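Long-range contacts in DNA repair protein RecN (Deinococcus radiodurans, PDB 4ABY), which probably hydrolyses ATP through its SMC-like, ABC-type head domain, the part captured in this structure, and may take part in recombinational repair of damaged DNA: residues A[318-323]-A[348-353]; A[301-306]-A[322-327]; A[335-340]-A[356-361]. All coordinates share one frame; numbering follows the deposited sequence.

Interaction 1: A[318-323]-A[348-353]; sequences SVVFDE and QVLVVT
Val-319 and Leu-350 tie together two neighbouring parallel strands in the nucleotide-binding head, where strand 318-321, helix 330-343 and strand 348-352 form a beta-alpha-beta crossover of the P-loop NTPase fold. With hydrophobic residues running into Asp-322 and Glu-323, the first strand reads as a Walker B strand. Hydrogen bonds alternate across the pair: Val-319 N donates to Gln-348 O at 2.9 Å, Leu-350 N donates to Val-319 O at 2.8 Å, and Phe-321 N reaches Leu-350 O at 3.3 Å. The first two lie nearly along the C=O axis, whereas the last donor is tilted 26° from the carbonyl plane. The short strand axes are inclined at 21° to each other.

Side chains alternate between the two faces of the sheet. On one, Val-320 CG2 packs on Leu-350 CD1 at 3.8 Å, the two side chains crossing obliquely; Ile-76 of helix 69-83 meets Val-320, and Phe-65 of strand 62-67 meets Leu-350. On the other, Phe-321 CD2 lies 4.3 Å from Val-351 CG1, and Leu-340 of the crossover helix covers Phe-321, Val-349 and Val-351. Beta-branched valines suit both strands, because they fit the extended backbone and offer apolar surface to the helices packed on each face. His-152, at the end of the adjoining strand 149-152, meets the ring of Phe-321 with its own.

The strand starts are joined by a polar pair. Gln-348 has CG anti to its backbone nitrogen (chi1 -178°) and runs on extended, which carries its amide alongside Ser-318, a residue small enough to place a hydroxyl there. Leu-40 N is a second donor to the amide oxygen, which would help to hold its orientation. Ser-318 OG gives its hydrogen to Gln-348 OE1 at 2.7 Å, in the carbonyl plane.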
loop_
_atom_site.group_PDB
_atom_site.type_symbol
_atom_site.label_atom_id
_atom_site.label_comp_id
_atom_site.label_asym_id
_atom_site.label_seq_id
_atom_site.Cartn_x
_atom_site.Cartn_y
_atom_site.Cartn_z
ATOM N N SER A 318 4.200 0.900 -8.243
ATOM C CA SER A 318 4.534 -0.317 -7.505
ATOM C C SER A 318 3.822 -0.341 -6.166
ATOM O O SER A 318 3.731 0.680 -5.488
ATOM C CB SER A 318 6.041 -0.411 -7.278
ATOM O OG SER A 318 6.743 -0.392 -8.509
ATOM N N VAL A 319 3.309 -1.513 -5.798
ATOM C CA VAL A 319 2.613 -1.701 -4.527
ATOM C C VAL A 319 3.087 -2.975 -3.826
ATOM O O VAL A 319 3.402 -3.969 -4.477
ATOM C CB VAL A 319 1.088 -1.771 -4.724
ATOM C CG1 VAL A 319 0.383 -1.860 -3.378
ATOM C CG2 VAL A 319 0.598 -0.565 -5.512
ATOM N N VAL A 320 3.181 -2.916 -2.503
ATOM C CA VAL A 320 3.640 -4.059 -1.724
ATOM C C VAL A 320 2.640 -4.460 -0.647
ATOM O O VAL A 320 2.173 -3.623 0.124
ATOM C CB VAL A 320 5.003 -3.778 -1.062
ATOM C CG1 VAL A 320 5.367 -4.901 -0.104
ATOM C CG2 VAL A 320 6.079 -3.600 -2.122
ATOM N N PHE A 321 2.326 -5.749 -0.595
ATOM C CA PHE A 321 1.419 -6.275 0.413
ATOM C C PHE A 321 2.182 -7.285 1.254
ATOM O O PHE A 321 2.820 -8.189 0.717
ATOM C CB PHE A 321 0.208 -6.938 -0.245
ATOM C CG PHE A 321 -0.589 -6.014 -1.119
ATOM C CD1 PHE A 321 -1.615 -5.250 -0.589
ATOM C CD2 PHE A 321 -0.313 -5.909 -2.472
ATOM C CE1 PHE A 321 -2.351 -4.398 -1.390
ATOM C CE2 PHE A 321 -1.046 -5.059 -3.280
ATOM C CZ PHE A 321 -2.066 -4.303 -2.737
ATOM N N ASP A 322 2.067 -7.181 2.554
ATOM C CA ASP A 322 2.695 -8.124 3.429
ATOM C C ASP A 322 1.667 -8.930 4.151
ATOM O O ASP A 322 0.790 -8.395 4.760
ATOM C CB ASP A 322 3.440 -7.382 4.501
ATOM C CG ASP A 322 4.295 -8.266 5.326
ATOM O OD1 ASP A 322 4.718 -9.311 4.839
ATOM O OD2 ASP A 322 4.563 -7.905 6.460
ATOM N N GLU A 323 1.765 -10.231 4.137
ATOM C CA GLU A 323 0.842 -10.915 4.948
ATOM C C GLU A 323 -0.544 -10.956 4.477
ATOM O O GLU A 323 -1.392 -11.120 5.276
ATOM C CB GLU A 323 0.820 -10.205 6.285
ATOM C CG GLU A 323 1.679 -10.849 7.355
ATOM C CD GLU A 323 1.486 -10.236 8.688
ATOM O OE1 GLU A 323 2.064 -9.199 8.952
ATOM O OE2 GLU A 323 0.758 -10.790 9.498
ATOM N N GLN A 348 2.843 -2.963 -10.741
ATOM C CA GLN A 348 3.784 -3.971 -10.282
ATOM C C GLN A 348 3.420 -4.230 -8.832
ATOM O O GLN A 348 3.545 -3.337 -7.993
ATOM C CB GLN A 348 5.218 -3.443 -10.372
ATOM C CG GLN A 348 6.293 -4.431 -9.951
ATOM C CD GLN A 348 7.676 -3.808 -9.931
ATOM O OE1 GLN A 348 7.840 -2.645 -9.567
ATOM N NE2 GLN A 348 8.678 -4.580 -10.323
ATOM N N VAL A 349 2.941 -5.436 -8.542
ATOM C CA VAL A 349 2.586 -5.800 -7.176
ATOM C C VAL A 349 3.589 -6.816 -6.646
ATOM O O VAL A 349 3.889 -7.816 -7.294
ATOM C CB VAL A 349 1.136 -6.326 -7.068
ATOM C CG1 VAL A 349 0.337 -5.931 -8.296
ATOM C CG2 VAL A 349 1.117 -7.821 -6.882
ATOM N N LEU A 350 4.131 -6.524 -5.473
ATOM C CA LEU A 350 5.159 -7.354 -4.876
ATOM C C LEU A 350 4.641 -7.993 -3.596
ATOM O O LEU A 350 4.376 -7.306 -2.612
ATOM C CB LEU A 350 6.391 -6.505 -4.576
ATOM C CG LEU A 350 6.997 -5.764 -5.772
ATOM C CD1 LEU A 350 7.796 -4.554 -5.324
ATOM C CD2 LEU A 350 7.859 -6.698 -6.600
ATOM N N VAL A 351 4.484 -9.311 -3.611
ATOM C CA VAL A 351 4.032 -10.023 -2.427
ATOM C C VAL A 351 4.950 -11.194 -2.095
ATOM O O VAL A 351 5.525 -11.823 -2.981
ATOM C CB VAL A 351 2.588 -10.545 -2.581
ATOM C CG1 VAL A 351 1.744 -9.552 -3.359
ATOM C CG2 VAL A 351 2.585 -11.892 -3.266
ATOM N N VAL A 352 5.095 -11.463 -0.804
ATOM C CA VAL A 352 5.779 -12.655 -0.333
ATOM C C VAL A 352 4.699 -13.619 0.145
ATOM O O VAL A 352 3.829 -13.238 0.931
ATOM C CB VAL A 352 6.732 -12.329 0.830
ATOM C CG1 VAL A 352 7.438 -13.578 1.309
ATOM C CG2 VAL A 352 7.742 -11.286 0.403
ATOM N N THR A 353 4.743 -14.859 -0.328
ATOM C CA THR A 353 3.654 -15.788 -0.057
ATOM C C THR A 353 4.133 -17.210 0.213
ATOM O O THR A 353 5.210 -17.608 -0.236
ATOM C CB THR A 353 2.649 -15.805 -1.228
ATOM O OG1 THR A 353 1.545 -16.659 -0.911
ATOM C CG2 THR A 353 3.318 -16.298 -2.495
#

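Interaction 2: A[301-306]-A[322-327]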
loop_
_atom_site.group_PDB
_atom_site.type_symbol
_atom_site.label_atom_id
_atom_site.label_comp_id
_atom_site.label_asym_id
_atom_site.label_seq_id
_atom_site.Cartn_x
_atom_site.Cartn_y
_atom_site.Cartn_z
ATOM N N LEU A 301 -5.696 -6.002 7.270
ATOM C CA LEU A 301 -5.510 -4.665 6.731
ATOM C C LEU A 301 -5.043 -4.771 5.277
ATOM O O LEU A 301 -5.620 -4.146 4.385
ATOM C CB LEU A 301 -4.501 -3.883 7.577
ATOM C CG LEU A 301 -4.353 -2.382 7.315
ATOM C CD1 LEU A 301 -5.700 -1.702 7.331
ATOM C CD2 LEU A 301 -3.425 -1.745 8.332
ATOM N N SER A 302 -4.012 -5.581 5.045
ATOM C CA SER A 302 -3.479 -5.785 3.699
ATOM C C SER A 302 -4.561 -6.193 2.710
ATOM O O SER A 302 -4.596 -5.705 1.582
ATOM C CB SER A 302 -2.372 -6.840 3.700
ATOM O OG SER A 302 -1.213 -6.376 4.370
ATOM N N ARG A 303 -5.440 -7.094 3.127
ATOM C CA ARG A 303 -6.462 -7.597 2.220
ATOM C C ARG A 303 -7.526 -6.550 1.943
ATOM O O ARG A 303 -8.138 -6.544 0.876
ATOM C CB ARG A 303 -7.076 -8.897 2.739
ATOM C CG ARG A 303 -6.103 -10.055 2.688
ATOM C CD ARG A 303 -6.791 -11.376 2.891
ATOM N NE ARG A 303 -7.508 -11.430 4.158
ATOM C CZ ARG A 303 -6.964 -11.794 5.315
ATOM N NH1 ARG A 303 -5.680 -12.133 5.380
ATOM N NH2 ARG A 303 -7.709 -11.820 6.411
ATOM N N VAL A 304 -7.739 -5.656 2.901
ATOM C CA VAL A 304 -8.683 -4.568 2.702
ATOM C C VAL A 304 -8.047 -3.528 1.790
ATOM O O VAL A 304 -8.721 -2.927 0.954
ATOM C CB VAL A 304 -9.120 -3.940 4.034
ATOM C CG1 VAL A 304 -10.009 -2.735 3.785
ATOM C CG2 VAL A 304 -9.847 -4.966 4.876
HETATM N N MSE A 305 -6.739 -3.341 1.941
HETATM C CA MSE A 305 -5.984 -2.437 1.075
HETATM C C MSE A 305 -5.982 -2.947 -0.357
HETATM O O MSE A 305 -6.123 -2.172 -1.300
HETATM C CB MSE A 305 -4.547 -2.274 1.573
HETATM C CG MSE A 305 -4.418 -1.551 2.902
HETATM SE SE MSE A 305 -5.141 0.264 2.875
HETATM C CE MSE A 305 -6.979 -0.090 3.422
ATOM N N LEU A 306 -5.816 -4.255 -0.512
ATOM C CA LEU A 306 -5.868 -4.878 -1.826
ATOM C C LEU A 306 -7.209 -4.611 -2.506
ATOM O O LEU A 306 -7.251 -4.168 -3.652
ATOM C CB LEU A 306 -5.623 -6.383 -1.715
ATOM C CG LEU A 306 -5.802 -7.208 -2.993
ATOM C CD1 LEU A 306 -4.852 -6.736 -4.074
ATOM C CD2 LEU A 306 -5.594 -8.680 -2.702
ATOM N N ASP A 322 2.067 -7.181 2.554
ATOM C CA ASP A 322 2.695 -8.124 3.429
ATOM C C ASP A 322 1.667 -8.930 4.151
ATOM O O ASP A 322 0.790 -8.395 4.760
ATOM C CB ASP A 322 3.440 -7.382 4.501
ATOM C CG ASP A 322 4.295 -8.266 5.326
ATOM O OD1 ASP A 322 4.718 -9.311 4.839
ATOM O OD2 ASP A 322 4.563 -7.905 6.460
ATOM N N GLU A 323 1.765 -10.231 4.137
ATOM C CA GLU A 323 0.842 -10.915 4.948
ATOM C C GLU A 323 -0.544 -10.956 4.477
ATOM O O GLU A 323 -1.392 -11.120 5.276
ATOM C CB GLU A 323 0.820 -10.205 6.285
ATOM C CG GLU A 323 1.679 -10.849 7.355
ATOM C CD GLU A 323 1.486 -10.236 8.688
ATOM O OE1 GLU A 323 2.064 -9.199 8.952
ATOM O OE2 GLU A 323 0.758 -10.790 9.498
ATOM N N VAL A 324 -0.823 -10.827 3.204
ATOM C CA VAL A 324 -2.227 -10.865 2.803
ATOM C C VAL A 324 -2.582 -12.266 2.671
ATOM O O VAL A 324 -3.735 -12.560 2.612
ATOM C CB VAL A 324 -1.604 -10.377 1.505
ATOM C CG1 VAL A 324 -0.910 -11.475 0.827
ATOM C CG2 VAL A 324 -2.646 -9.849 0.589
ATOM N N ASP A 325 -1.627 -13.172 2.755
ATOM C CA ASP A 325 -2.109 -14.530 2.898
ATOM C C ASP A 325 -2.161 -15.002 4.299
ATOM O O ASP A 325 -2.341 -16.154 4.549
ATOM C CB ASP A 325 -1.183 -15.478 2.169
ATOM C CG ASP A 325 0.207 -15.304 2.546
ATOM O OD1 ASP A 325 0.470 -14.435 3.316
ATOM O OD2 ASP A 325 1.042 -16.042 2.082
ATOM N N ALA A 326 -1.973 -14.105 5.228
ATOM C CA ALA A 326 -1.819 -14.526 6.613
ATOM C C ALA A 326 -2.858 -15.550 7.073
ATOM O O ALA A 326 -2.618 -16.755 7.006
ATOM C CB ALA A 326 -1.795 -13.322 7.539
ATOM N N GLY A 327 -4.007 -15.083 7.543
ATOM C CA GLY A 327 -4.923 -15.968 8.240
ATOM C C GLY A 327 -6.004 -16.630 7.410
ATOM O O GLY A 327 -7.053 -17.003 7.937
#
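Val-324, Arg-303 and Ser-302 bury the most surface where the helix of the ABC signature motif (SGGELSR in this sequence) packs against the loop leaving the Walker B strand. That loop, DEVDAG, runs from the Walker B acidic pair into what corresponds to the D-loop of ABC ATPases. A type I turn from Glu-323 to Ala-326 shapes it, closed by Ala-326 N bonding to Glu-323 O at 3.0 Å.

Val-324 sits on this turn and meets the helix with its CA, its carbonyl and the CG2 branch. CG2, anti to the backbone nitrogen, lies against the aliphatic part of Arg-303, 4.0 Å from Arg-303 CG. A valine suits the place, since its short branch lies against the arginine stem while its carbonyl serves as an acceptor.

Ser-302 comes in just beside it, its CB 4.2 Å from Val-324 CB. The hydroxyl OG donates to Asp-322 O at 2.9 Å, approaching 30° out of the carbonyl plane, and makes a weak bond to Gly-298 O one helical turn earlier. Replacing Ser-302 by an alanine removes the hydroxyl and would probably leave the Asp-322 carbonyl without this donor, weakening the tie between signature helix and Walker B loop. The carboxylate of Asp-322 turns elsewhere, to Gln-154 and towards Lys-73 of the predicted ATP site; that of Glu-323 accepts from Trp-153.

Arg-303 combines a long apolar stem with a guanidinium that can donate from several N-H groups. Val-336 of helix 330-343 packs on the stem, and NE makes a weak bond to Leu-252 O. The chain bends at chi3 (-58°), turning the guanidinium edge to the turn, where Arg-303 NH1 points almost straight at Val-324 O, a weak hydrogen bond of 3.4 Å with the acceptor in the guanidinium plane.

Interaction 3: A[335-340]-A[356-361]; sequences AVAEQL and AQIAAR
Ala-337 and Ile-358 form the apolar centre where crossover helix 330-343 meets the short helix 356-359 that follows strand 348-352 in the P-loop NTPase fold. Ala-337 CB points at the second helix, 3.8 Å from Ile-358 CA and 3.6 Å from Gln-357 O. So small a side chain lets the backbones draw close, with the CA atoms of Ala-337 and Ile-358 4.6 Å apart. Ile-358 uses both branches: CG2 rests 3.9 Å from Leu-340 CD1, while CD1 reaches Val-336 CG1 at 4.4 Å.

The charged contact lies at the partly exposed edge. Bends at chi2 and chi3 (-66° and -62°) bring the guanidinium of Arg-361 across to the first helix; its CG packs on Ala-337 CB, and Ala-337 O lies over one guanidinium face. Arg-361 NH2 approaches Glu-338 OE1 at 2.6 Å, and Arg-361 NH1 makes a weak, bent bond to the same oxygen at 3.0 Å. The carboxylate and guanidinium planes are 38° apart, and OE1 is met from above the carboxylate plane.

Because both nitrogens meet a single oxygen, this is not the coplanar two-oxygen bidentate pairing; opposite charges attract at the edge, while apolar side chains make the close helix-helix fit.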
loop_
_atom_site.group_PDB
_atom_site.type_symbol
_atom_site.label_atom_id
_atom_site.label_comp_id
_atom_site.label_asym_id
_atom_site.label_seq_id
_atom_site.Cartn_x
_atom_site.Cartn_y
_atom_site.Cartn_z
ATOM N N ALA A 335 -9.283 -16.119 -4.157
ATOM C CA ALA A 335 -9.872 -14.806 -4.403
ATOM C C ALA A 335 -8.817 -13.712 -4.293
ATOM O O ALA A 335 -8.823 -12.756 -5.067
ATOM C CB ALA A 335 -11.001 -14.546 -3.438
ATOM N N VAL A 336 -7.911 -13.858 -3.327
ATOM C CA VAL A 336 -6.823 -12.903 -3.153
ATOM C C VAL A 336 -5.884 -12.934 -4.355
ATOM O O VAL A 336 -5.546 -11.890 -4.908
ATOM C CB VAL A 336 -6.033 -13.149 -1.846
ATOM C CG1 VAL A 336 -4.738 -12.365 -1.852
ATOM C CG2 VAL A 336 -6.870 -12.766 -0.645
ATOM N N ALA A 337 -5.475 -14.130 -4.765
ATOM C CA ALA A 337 -4.609 -14.264 -5.931
ATOM C C ALA A 337 -5.249 -13.610 -7.151
ATOM O O ALA A 337 -4.565 -12.995 -7.967
ATOM C CB ALA A 337 -4.306 -15.719 -6.206
ATOM N N GLU A 338 -6.565 -13.734 -7.267
ATOM C CA GLU A 338 -7.276 -13.154 -8.396
ATOM C C GLU A 338 -7.238 -11.624 -8.358
ATOM O O GLU A 338 -7.030 -10.976 -9.382
ATOM C CB GLU A 338 -8.716 -13.668 -8.446
ATOM C CG GLU A 338 -9.571 -13.024 -9.530
ATOM C CD GLU A 338 -8.998 -13.204 -10.928
ATOM O OE1 GLU A 338 -8.419 -14.276 -11.208
ATOM O OE2 GLU A 338 -9.132 -12.271 -11.751
ATOM N N GLN A 339 -7.430 -11.046 -7.177
ATOM C CA GLN A 339 -7.385 -9.596 -7.036
ATOM C C GLN A 339 -5.985 -9.066 -7.303
ATOM O O GLN A 339 -5.815 -8.057 -7.987
ATOM C CB GLN A 339 -7.865 -9.165 -5.651
ATOM C CG GLN A 339 -9.355 -9.346 -5.450
ATOM C CD GLN A 339 -10.163 -8.656 -6.528
ATOM O OE1 GLN A 339 -10.082 -7.440 -6.694
ATOM N NE2 GLN A 339 -10.946 -9.428 -7.273
ATOM N N LEU A 340 -4.985 -9.751 -6.760
ATOM C CA LEU A 340 -3.598 -9.391 -7.013
ATOM C C LEU A 340 -3.323 -9.378 -8.509
ATOM O O LEU A 340 -2.704 -8.448 -9.032
ATOM C CB LEU A 340 -2.654 -10.367 -6.313
ATOM C CG LEU A 340 -2.496 -10.135 -4.815
ATOM C CD1 LEU A 340 -1.788 -11.304 -4.156
ATOM C CD2 LEU A 340 -1.750 -8.833 -4.581
ATOM N N ALA A 356 0.557 -21.760 -2.610
ATOM C CA ALA A 356 0.742 -22.045 -4.028
ATOM C C ALA A 356 -0.298 -21.340 -4.888
ATOM O O ALA A 356 -0.026 -20.993 -6.034
ATOM C CB ALA A 356 0.713 -23.538 -4.278
ATOM N N GLN A 357 -1.490 -21.130 -4.335
ATOM C CA GLN A 357 -2.554 -20.456 -5.067
ATOM C C GLN A 357 -2.106 -19.072 -5.516
ATOM O O GLN A 357 -2.333 -18.671 -6.660
ATOM C CB GLN A 357 -3.816 -20.335 -4.213
ATOM C CG GLN A 357 -4.510 -21.652 -3.941
ATOM C CD GLN A 357 -3.849 -22.444 -2.835
ATOM O OE1 GLN A 357 -3.377 -21.880 -1.847
ATOM N NE2 GLN A 357 -3.821 -23.762 -2.990
ATOM N N ILE A 358 -1.461 -18.348 -4.611
ATOM C CA ILE A 358 -1.014 -16.999 -4.904
ATOM C C ILE A 358 0.194 -16.988 -5.835
ATOM O O ILE A 358 0.229 -16.232 -6.803
ATOM C CB ILE A 358 -0.698 -16.236 -3.613
ATOM C CG1 ILE A 358 -1.942 -16.204 -2.721
ATOM C CG2 ILE A 358 -0.210 -14.830 -3.926
ATOM C CD1 ILE A 358 -1.740 -15.489 -1.411
ATOM N N ALA A 359 1.178 -17.833 -5.545
ATOM C CA ALA A 359 2.400 -17.895 -6.345
ATOM C C ALA A 359 2.098 -18.190 -7.809
ATOM O O ALA A 359 2.672 -17.576 -8.707
ATOM C CB ALA A 359 3.346 -18.936 -5.783
ATOM N N ALA A 360 1.186 -19.127 -8.037
ATOM C CA ALA A 360 0.882 -19.603 -9.384
ATOM C C ALA A 360 0.318 -18.524 -10.310
ATOM O O ALA A 360 0.266 -18.713 -11.525
ATOM C CB ALA A 360 -0.065 -20.786 -9.315
ATOM N N ARG A 361 -0.106 -17.399 -9.742
ATOM C CA ARG A 361 -0.704 -16.333 -10.538
ATOM C C ARG A 361 0.291 -15.226 -10.855
ATOM O O ARG A 361 -0.055 -14.233 -11.494
ATOM C CB ARG A 361 -1.923 -15.750 -9.823
ATOM C CG ARG A 361 -3.021 -16.758 -9.573
ATOM C CD ARG A 361 -3.629 -17.234 -10.878
ATOM N NE ARG A 361 -4.247 -16.131 -11.606
ATOM C CZ ARG A 361 -5.470 -15.669 -11.360
ATOM N NH1 ARG A 361 -6.211 -16.215 -10.401
ATOM N NH2 ARG A 361 -5.953 -14.656 -12.070
#

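In the fold
Interaction 1 is the wholly buried core of the three, a backbone ladder inside the central sheet; interactions 2 and 3 are partly buried and depend more on side chains. All share the crossover unit: the loop 322-327 of interaction 2 continues from the strand of 318-323, and interaction 3 packs the connecting helix against the helix after strand 348-352. The ring of Phe-321 in interaction 1 reaches Leu-306 of interaction 2. Chemistry changes outward, from regular strand bonds, through a serine hydroxyl bond and a weak arginine bond to loop carbonyls near the predicted ATP site, to a salt bridge at a partly exposed edge. Asp-325 and Thr-353 link interactions 1 and 2 by a probable hydrogen bond.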